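Local structure of endo-alpha-(1->5)-L-arabinanase (Bacillus licheniformis, 6B7K) at residues 38-42 / 43-47; 111-114 / 115-118; 264-267 / 268-272. The protein probably cleaves internal alpha-1,5-linkages between arabinofuranose units of arabinan, as a calcium-binding endo-hydrolase of glycoside hydrolase family 43. All blocks are in the same frame, centred on the assembly; numbering follows the deposited sequence.

Contact 1. Residues 38-42 / 43-47; sequences TGLGT and GLRVI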
ATOM      1  N   THR A  38       6.873   5.181  -3.960  1.00 37.71           N
ATOM      2  CA  THR A  38       8.254   4.976  -3.546  1.00 37.63           C
ATOM      3  C   THR A  38       9.142   6.037  -4.179  1.00 39.44           C
ATOM      4  O   THR A  38       9.019   6.337  -5.370  1.00 40.67           O
ATOM      5  CB  THR A  38       8.720   3.575  -3.945  1.00 37.12           C
ATOM      6  OG1 THR A  38       7.974   2.598  -3.209  1.00 36.23           O
ATOM      7  CG2 THR A  38      10.201   3.394  -3.654  1.00 37.57           C
ATOM      8  N   GLY A  39      10.033   6.610  -3.375  1.00 40.40           N
ATOM      9  CA  GLY A  39      10.792   7.759  -3.828  1.00 42.84           C
ATOM     10  C   GLY A  39      11.690   7.432  -5.005  1.00 44.78           C
ATOM     11  O   GLY A  39      12.213   6.324  -5.138  1.00 44.56           O
ATOM     12  N   LEU A  40      11.856   8.424  -5.876  1.00 46.81           N
ATOM     13  CA  LEU A  40      12.793   8.359  -6.992  1.00 48.95           C
ATOM     14  C   LEU A  40      14.043   9.123  -6.572  1.00 51.32           C
ATOM     15  O   LEU A  40      14.072  10.357  -6.609  1.00 52.92           O
ATOM     16  CB  LEU A  40      12.170   8.940  -8.258  1.00 50.01           C
ATOM     17  CG  LEU A  40      13.073   9.048  -9.488  1.00 52.07           C
ATOM     18  CD1 LEU A  40      13.605   7.681  -9.890  1.00 52.00           C
ATOM     19  CD2 LEU A  40      12.330   9.699 -10.642  1.00 53.44           C
ATOM     20  N   GLY A  41      15.072   8.384  -6.161  1.00 51.83           N
ATOM     21  CA  GLY A  41      16.303   8.981  -5.681  1.00 53.22           C
ATOM     22  C   GLY A  41      16.380   8.995  -4.171  1.00 52.77           C
ATOM     23  O   GLY A  41      17.038   8.141  -3.574  1.00 52.70           O
ATOM     24  N   THR A  42      15.707   9.960  -3.550  1.00 53.16           N
ATOM     25  CA  THR A  42      15.647  10.062  -2.102  1.00 52.86           C
ATOM     26  C   THR A  42      14.226  10.404  -1.693  1.00 51.27           C
ATOM     27  O   THR A  42      13.485  11.040  -2.445  1.00 51.70           O
ATOM     28  CB  THR A  42      16.611  11.110  -1.549  1.00 55.02           C
ATOM     29  OG1 THR A  42      17.841  11.047  -2.276  1.00 56.67           O
ATOM     30  CG2 THR A  42      16.909  10.828  -0.060  1.00 54.90           C
ATOM     31  N   GLY A  43      13.837   9.927  -0.516  1.00 49.55           N
ATOM     32  CA  GLY A  43      12.541  10.265   0.041  1.00 48.08           C
ATOM     33  C   GLY A  43      11.363   9.545  -0.583  1.00 46.21           C
ATOM     34  O   GLY A  43      11.428   8.339  -0.841  1.00 45.88           O
ATOM     35  N   LEU A  44      10.276  10.276  -0.821  1.00 44.66           N
ATOM     36  CA  LEU A  44       9.028   9.717  -1.324  1.00 42.46           C
ATOM     37  C   LEU A  44       8.575  10.495  -2.549  1.00 43.02           C
ATOM     38  O   LEU A  44       8.633  11.729  -2.568  1.00 44.31           O
ATOM     39  CB  LEU A  44       7.939   9.753  -0.248  1.00 41.57           C
ATOM     40  CG  LEU A  44       8.173   8.849   0.960  1.00 40.51           C
ATOM     41  CD1 LEU A  44       7.189   9.175   2.066  1.00 39.83           C
ATOM     42  CD2 LEU A  44       8.059   7.387   0.549  1.00 39.66           C
ATOM     43  N   ARG A  45       8.118   9.769  -3.567  1.00 34.85           N
ATOM     44  CA  ARG A  45       7.728  10.367  -4.836  1.00 33.70           C
ATOM     45  C   ARG A  45       6.260  10.773  -4.811  1.00 32.10           C
ATOM     46  O   ARG A  45       5.403  10.022  -4.341  1.00 31.65           O
ATOM     47  CB  ARG A  45       7.985   9.388  -5.983  1.00 32.62           C
ATOM     48  CG  ARG A  45       7.512   9.861  -7.345  1.00 32.28           C
ATOM     49  CD  ARG A  45       8.190   9.074  -8.458  1.00 33.24           C
ATOM     50  NE  ARG A  45       7.575   9.310  -9.762  1.00 33.71           N
ATOM     51  CZ  ARG A  45       7.811  10.377 -10.521  1.00 34.32           C
ATOM     52  NH1 ARG A  45       8.644  11.321 -10.104  1.00 34.92           N
ATOM     53  NH2 ARG A  45       7.207  10.503 -11.696  1.00 34.51           N
ATOM     54  N   VAL A  46       5.982  11.976  -5.312  1.00 31.40           N
ATOM     55  CA  VAL A  46       4.626  12.500  -5.406  1.00 30.32           C
ATOM     56  C   VAL A  46       4.417  13.040  -6.811  1.00 30.80           C
ATOM     57  O   VAL A  46       5.266  13.774  -7.331  1.00 32.02           O
ATOM     58  CB  VAL A  46       4.363  13.602  -4.362  1.00 30.71           C
ATOM     59  CG1 VAL A  46       2.962  14.155  -4.527  1.00 31.24           C
ATOM     60  CG2 VAL A  46       4.558  13.064  -2.956  1.00 30.39           C
ATOM     61  N   ILE A  47       3.297  12.670  -7.428  1.00 30.29           N
ATOM     62  CA  ILE A  47       2.900  13.218  -8.716  1.00 31.29           C
ATOM     63  C   ILE A  47       1.446  13.657  -8.624  1.00 32.49           C
ATOM     64  O   ILE A  47       0.642  13.062  -7.899  1.00 32.23           O
ATOM     65  CB  ILE A  47       3.112  12.216  -9.874  1.00 30.70           C
ATOM     66  CG1 ILE A  47       2.436  10.878  -9.576  1.00 29.06           C
ATOM     67  CG2 ILE A  47       4.593  12.006 -10.121  1.00 31.66           C
ATOM     68  CD1 ILE A  47       2.654   9.844 -10.663  1.00 28.33           C
TER
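Arg-45 and Leu-40 carry the apolar part of this turn, lying alongside each other and pointing the same way. The aliphatic CD of Arg-45 rests 4.0 Å from Leu-40 CB, and farther out Leu-40 CD2 meets NH1 of Arg-45 at 4.1 Å, obliquely to the guanidinium plane. With CG opposite the backbone N (chi1 175°) and the chain extended as far as NE, the arginine runs past the leucine instead of curling over it. Ile-47 CG2 covers one face of the guanidinium near its rim, 3.4 Å above the plane. The polar end is held elsewhere: NH2 forms a salt bridge with Asp-18, and NE is hydrogen-bonded to Phe-20 O.

Close approaches to the backbone make up the rest. Arg-45 CB lies 3.3 Å from Thr-38 O, and Gly-39 CA makes a CA-H...O contact with Gly-43 O at 3.1 Å. A side chain on Gly-39 would run into that carbonyl. Gly-41 and Gly-43 both have positive phi, which favours glycine.

Thr-38 OG1 is engaged outside the turn, hydrogen-bonding with Asp-23, the predicted proton acceptor, and with Ala-82 N. The arrangement is a glycine-rich connection between antiparallel strands 32-38 and 44-49, in one blade of the five-bladed beta-propeller fold of family 43, beside the probable active site.

Contact 2. Residues 111-114 / 115-118; sequences ASTD and RISS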
ATOM      1  N   ALA A 111       4.268  10.507   8.730  1.00 37.28           N
ATOM      2  CA  ALA A 111       4.284  11.933   8.459  1.00 38.04           C
ATOM      3  C   ALA A 111       2.851  12.441   8.411  1.00 37.07           C
ATOM      4  O   ALA A 111       1.913  11.690   8.123  1.00 35.72           O
ATOM      5  CB  ALA A 111       5.007  12.249   7.142  1.00 37.88           C
ATOM      6  N   SER A 112       2.683  13.730   8.694  1.00 37.51           N
ATOM      7  CA  SER A 112       1.349  14.290   8.825  1.00 37.12           C
ATOM      8  C   SER A 112       1.341  15.739   8.360  1.00 37.32           C
ATOM      9  O   SER A 112       2.354  16.439   8.435  1.00 38.00           O
ATOM     10  CB  SER A 112       0.855  14.192  10.273  1.00 38.10           C
ATOM     11  OG  SER A 112      -0.435  14.754  10.409  1.00 39.03           O
ATOM     12  N   THR A 113       0.179  16.177   7.878  1.00 36.59           N
ATOM     13  CA  THR A 113      -0.038  17.569   7.510  1.00 37.41           C
ATOM     14  C   THR A 113      -1.533  17.844   7.514  1.00 37.34           C
ATOM     15  O   THR A 113      -2.352  16.924   7.428  1.00 37.52           O
ATOM     16  CB  THR A 113       0.547  17.901   6.135  1.00 36.09           C
ATOM     17  OG1 THR A 113       0.450  19.314   5.910  1.00 37.65           O
ATOM     18  CG2 THR A 113      -0.225  17.179   5.046  1.00 34.09           C
ATOM     19  N   ASP A 114      -1.875  19.130   7.613  1.00 36.33           N
ATOM     20  CA  ASP A 114      -3.261  19.564   7.509  1.00 35.56           C
ATOM     21  C   ASP A 114      -3.710  19.771   6.073  1.00 35.04           C
ATOM     22  O   ASP A 114      -4.919  19.807   5.813  1.00 35.76           O
ATOM     23  CB  ASP A 114      -3.473  20.872   8.280  1.00 37.37           C
ATOM     24  CG  ASP A 114      -2.890  22.074   7.557  1.00 37.61           C
ATOM     25  OD1 ASP A 114      -1.681  22.062   7.254  1.00 36.52           O
ATOM     26  OD2 ASP A 114      -3.649  23.024   7.277  1.00 39.50           O
ATOM     27  N   ARG A 115      -2.770  19.916   5.143  1.00 34.23           N
ATOM     28  CA  ARG A 115      -3.100  20.208   3.751  1.00 35.12           C
ATOM     29  C   ARG A 115      -1.904  19.834   2.897  1.00 35.27           C
ATOM     30  O   ARG A 115      -0.827  20.421   3.050  1.00 35.65           O
ATOM     31  CB  ARG A 115      -3.460  21.685   3.572  1.00 37.78           C
ATOM     32  CG  ARG A 115      -3.684  22.091   2.126  1.00 38.38           C
ATOM     33  CD  ARG A 115      -4.221  23.507   2.023  1.00 41.20           C
ATOM     34  NE  ARG A 115      -3.332  24.480   2.650  1.00 42.99           N
ATOM     35  CZ  ARG A 115      -2.365  25.133   2.016  1.00 41.62           C
ATOM     36  NH1 ARG A 115      -2.149  24.919   0.726  1.00 41.81           N
ATOM     37  NH2 ARG A 115      -1.612  26.002   2.674  1.00 44.51           N
ATOM     38  N   ILE A 116      -2.091  18.863   1.999  1.00 35.64           N
ATOM     39  CA  ILE A 116      -0.983  18.371   1.185  1.00 35.32           C
ATOM     40  C   ILE A 116      -0.374  19.492   0.353  1.00 37.34           C
ATOM     41  O   ILE A 116       0.846  19.528   0.144  1.00 37.07           O
ATOM     42  CB  ILE A 116      -1.464  17.201   0.304  1.00 34.31           C
ATOM     43  CG1 ILE A 116      -1.930  16.039   1.184  1.00 33.34           C
ATOM     44  CG2 ILE A 116      -0.365  16.754  -0.649  1.00 34.05           C
ATOM     45  CD1 ILE A 116      -2.407  14.827   0.410  1.00 32.31           C
ATOM     46  N   SER A 117      -1.197  20.434  -0.112  1.00 39.52           N
ATOM     47  CA  SER A 117      -0.697  21.500  -0.973  1.00 41.41           C
ATOM     48  C   SER A 117       0.202  22.488  -0.237  1.00 42.98           C
ATOM     49  O   SER A 117       0.836  23.326  -0.890  1.00 44.24           O
ATOM     50  CB  SER A 117      -1.866  22.244  -1.623  1.00 43.18           C
ATOM     51  OG  SER A 117      -2.534  23.071  -0.689  1.00 44.78           O
ATOM     52  N   SER A 118       0.278  22.419   1.095  1.00 42.51           N
ATOM     53  CA  SER A 118       1.246  23.243   1.807  1.00 43.40           C
ATOM     54  C   SER A 118       2.660  22.696   1.681  1.00 42.16           C
ATOM     55  O   SER A 118       3.621  23.461   1.811  1.00 43.40           O
ATOM     56  CB  SER A 118       0.867  23.358   3.285  1.00 43.87           C
ATOM     57  OG  SER A 118       1.216  22.182   3.993  1.00 42.02           O
TER
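Thr-113 and Arg-115 meet in a weakly closed ST turn where strand 106-113 of a four-stranded antiparallel propeller blade gives way to the 3-10 segment 116-118, on the way to strand 122-130. Thr-113 OG1, set opposite its own backbone nitrogen (chi1 -173°), is approached almost straight on by Arg-115 N, but the bond is long and weak at 3.4 Å. A firmer partner of the same hydroxyl is Gln-120 O, beyond the 3-10 turn. The methyl CG2 of Thr-113 faces Ile-116, whose CG1 is 4.4 Å away. A valine in place of Thr-113 would probably leave Arg-115 N and Gln-120 O without their hydroxyl partner and the turn less firmly tied to the strand end.

Asp-114 and Arg-115 lie side by side, yet their charged groups stay apart: OD2 of the aspartate is 4.9 Å from NE of the arginine, with carboxylate and guanidinium planes nearly perpendicular at 88°. Ile-116 N is hydrogen-bonded to Glu-29 of another blade. Arg-115 O is gripped twice by Ser-118, by its backbone N at 3.0 Å and by its OG at 2.9 Å, the hydroxyl approaching nearly in line with the carbonyl bond.

Contact 3. Residues 264-267 / 268-272; sequences DVLN and NSILV. With CA (calcium ion), chain F.
Val-265 and Leu-271 cross obliquely on one face of a beta hairpin, Val-265 CG1 touching Leu-271 CD1 at 4.0 Å. Asp-264, Leu-266, Ile-270 and Val-272 point to the other face. There Leu-266 and Ile-270 meet near their roots, CB to CB 4.3 Å, and Val-272 CG2 lies 4.0 Å from Asp-264 CB.

Beyond that CB, the carboxylate of Asp-264 leaves its strand partner. Its CG is roughly anti to the backbone nitrogen (chi1 -156°), bringing both oxygens onto the calcium ion, with OD1 at 2.7 Å and OD2 at 2.5 Å. OD1 also takes the N-H of Val-265 on its anti side, 30° out of the carboxylate plane, while OD2 is hydrogen-bonded to Ser-25; these bonds limit rotation of the group. A water on the calcium donates to Val-265 O, linking the metal to the strand backbone. Asp-84 and Asp-142 also bind the ion.

The backbones pair through Val-272 N to Asp-264 O at 2.8 Å and Leu-266 N to Ile-270 O at 2.7 Å. Asn-267 and Asn-268, both in left-handed conformation, make the turn, and Ser-269 and Ile-270 together face Leu-266 in a classic beta bulge.

Strand 257-266 edges its four-stranded blade, with strand 270-277 next to it. Val-265 and Leu-271 pack on Phe-206 of strand 202-209 in one adjoining blade, whereas Leu-266 and Val-272 rest on Ile-26 of strand 25-29 in another.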
ATOM      1  N   ASP A 264      -4.001   0.016  -4.181  1.00 34.33           N
ATOM      2  CA  ASP A 264      -4.681   0.701  -3.094  1.00 34.92           C
ATOM      3  C   ASP A 264      -6.018   1.186  -3.628  1.00 35.61           C
ATOM      4  O   ASP A 264      -6.161   1.446  -4.826  1.00 35.66           O
ATOM      5  CB  ASP A 264      -3.854   1.867  -2.541  1.00 34.72           C
ATOM      6  CG  ASP A 264      -4.225   2.219  -1.110  1.00 34.76           C
ATOM      7  OD1 ASP A 264      -5.233   1.685  -0.605  1.00 35.04           O
ATOM      8  OD2 ASP A 264      -3.500   3.019  -0.488  1.00 35.15           O
ATOM      9  N   VAL A 265      -6.999   1.292  -2.735  1.00 36.31           N
ATOM     10  CA  VAL A 265      -8.356   1.679  -3.100  1.00 37.92           C
ATOM     11  C   VAL A 265      -8.700   2.998  -2.420  1.00 39.12           C
ATOM     12  O   VAL A 265      -8.299   3.244  -1.277  1.00 39.28           O
ATOM     13  CB  VAL A 265      -9.382   0.586  -2.731  1.00 38.54           C
ATOM     14  CG1 VAL A 265      -9.163  -0.654  -3.584  1.00 38.02           C
ATOM     15  CG2 VAL A 265      -9.288   0.240  -1.252  1.00 39.02           C
ATOM     16  N   LEU A 266      -9.444   3.846  -3.130  1.00 39.87           N
ATOM     17  CA  LEU A 266      -9.851   5.150  -2.625  1.00 40.70           C
ATOM     18  C   LEU A 266     -11.360   5.288  -2.741  1.00 42.44           C
ATOM     19  O   LEU A 266     -11.921   5.104  -3.827  1.00 42.98           O
ATOM     20  CB  LEU A 266      -9.170   6.287  -3.392  1.00 40.32           C
ATOM     21  CG  LEU A 266      -9.703   7.702  -3.145  1.00 41.03           C
ATOM     22  CD1 LEU A 266      -9.454   8.133  -1.707  1.00 41.13           C
ATOM     23  CD2 LEU A 266      -9.086   8.691  -4.125  1.00 40.86           C
ATOM     24  N   ASN A 267     -12.008   5.609  -1.620  1.00 43.54           N
ATOM     25  CA  ASN A 267     -13.436   5.915  -1.572  1.00 44.68           C
ATOM     26  C   ASN A 267     -14.294   4.764  -2.087  1.00 43.46           C
ATOM     27  O   ASN A 267     -15.430   4.983  -2.523  1.00 44.63           O
ATOM     28  CB  ASN A 267     -13.745   7.203  -2.349  1.00 46.24           C
ATOM     29  CG  ASN A 267     -14.978   7.921  -1.831  1.00 48.68           C
ATOM     30  OD1 ASN A 267     -15.446   7.660  -0.721  1.00 49.60           O
ATOM     31  ND2 ASN A 267     -15.507   8.840  -2.631  1.00 49.95           N
ATOM     32  N   ASN A 268     -13.763   3.538  -2.045  1.00 41.64           N
ATOM     33  CA  ASN A 268     -14.480   2.343  -2.497  1.00 41.23           C
ATOM     34  C   ASN A 268     -14.956   2.485  -3.941  1.00 40.76           C
ATOM     35  O   ASN A 268     -16.047   2.033  -4.298  1.00 41.44           O
ATOM     36  CB  ASN A 268     -15.657   2.017  -1.574  1.00 42.73           C
ATOM     37  CG  ASN A 268     -15.221   1.382  -0.272  1.00 42.77           C
ATOM     38  OD1 ASN A 268     -14.174   0.737  -0.203  1.00 41.89           O
ATOM     39  ND2 ASN A 268     -16.027   1.554   0.770  1.00 43.99           N
ATOM     40  N   SER A 269     -14.138   3.116  -4.782  1.00 39.69           N
ATOM     41  CA  SER A 269     -14.552   3.363  -6.159  1.00 39.96           C
ATOM     42  C   SER A 269     -13.369   3.492  -7.107  1.00 38.18           C
ATOM     43  O   SER A 269     -13.555   3.564  -8.326  1.00 38.44           O
ATOM     44  CB  SER A 269     -15.414   4.625  -6.232  1.00 41.74           C
ATOM     45  OG  SER A 269     -14.693   5.761  -5.786  1.00 42.05           O
ATOM     46  N   ILE A 270     -12.150   3.525  -6.569  1.00 36.38           N
ATOM     47  CA  ILE A 270     -10.951   3.748  -7.370  1.00 35.55           C
ATOM     48  C   ILE A 270      -9.834   2.859  -6.843  1.00 34.27           C
ATOM     49  O   ILE A 270      -9.408   3.012  -5.695  1.00 33.46           O
ATOM     50  CB  ILE A 270     -10.508   5.222  -7.345  1.00 35.76           C
ATOM     51  CG1 ILE A 270     -11.570   6.111  -7.997  1.00 37.52           C
ATOM     52  CG2 ILE A 270      -9.166   5.387  -8.036  1.00 34.73           C
ATOM     53  CD1 ILE A 270     -11.363   7.583  -7.759  1.00 38.00           C
ATOM     54  N   LEU A 271      -9.353   1.940  -7.681  1.00 34.14           N
ATOM     55  CA  LEU A 271      -8.196   1.109  -7.365  1.00 34.12           C
ATOM     56  C   LEU A 271      -7.014   1.585  -8.198  1.00 34.71           C
ATOM     57  O   LEU A 271      -7.050   1.510  -9.431  1.00 35.43           O
ATOM     58  CB  LEU A 271      -8.484  -0.371  -7.632  1.00 34.58           C
ATOM     59  CG  LEU A 271      -7.402  -1.401  -7.268  1.00 34.13           C
ATOM     60  CD1 LEU A 271      -8.041  -2.721  -6.868  1.00 34.69           C
ATOM     61  CD2 LEU A 271      -6.408  -1.631  -8.408  1.00 34.04           C
ATOM     62  N   VAL A 272      -5.976   2.071  -7.528  1.00 34.93           N
ATOM     63  CA  VAL A 272      -4.740   2.442  -8.183  1.00 35.56           C
ATOM     64  C   VAL A 272      -3.749   1.294  -8.050  1.00 36.47           C
ATOM     65  O   VAL A 272      -3.907   0.398  -7.226  1.00 35.53           O
ATOM     66  CB  VAL A 272      -4.151   3.752  -7.621  1.00 35.27           C
ATOM     67  CG1 VAL A 272      -5.010   4.929  -8.046  1.00 36.42           C
ATOM     68  CG2 VAL A 272      -4.023   3.664  -6.105  1.00 34.55           C
TER
HETATM   69 CA    CA F 302      -4.698   3.018   1.722  1.00 34.09          CA
HETATM   70  O   HOH W   1      -7.179   3.462   1.038  1.00 23.56           O

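Overall arrangement
The three contacts are local turns in three different blades of the propeller and do not touch; contacts 1 and 2 approach to about 6 Å between nearest atoms. Contact 1 is largely buried and relies on close approaches to a glycine-rich backbone and one arginine held by partners elsewhere. Contact 2, its centre about 19 Å from that of the chain, mixes exposed charged residues with hydroxyl-to-backbone bonds. Contact 3, partly buried, its centre about 11 Å from that of the chain, is the one with clear backbone hydrogen bonds between its two strands, and it binds calcium. Strand 25-29 connects their surroundings: its Ile-26 packs against contact 3, and its Glu-29 bonds to contact 2, while contact 1 joins strands 32-38 and 44-49 of the same sheet.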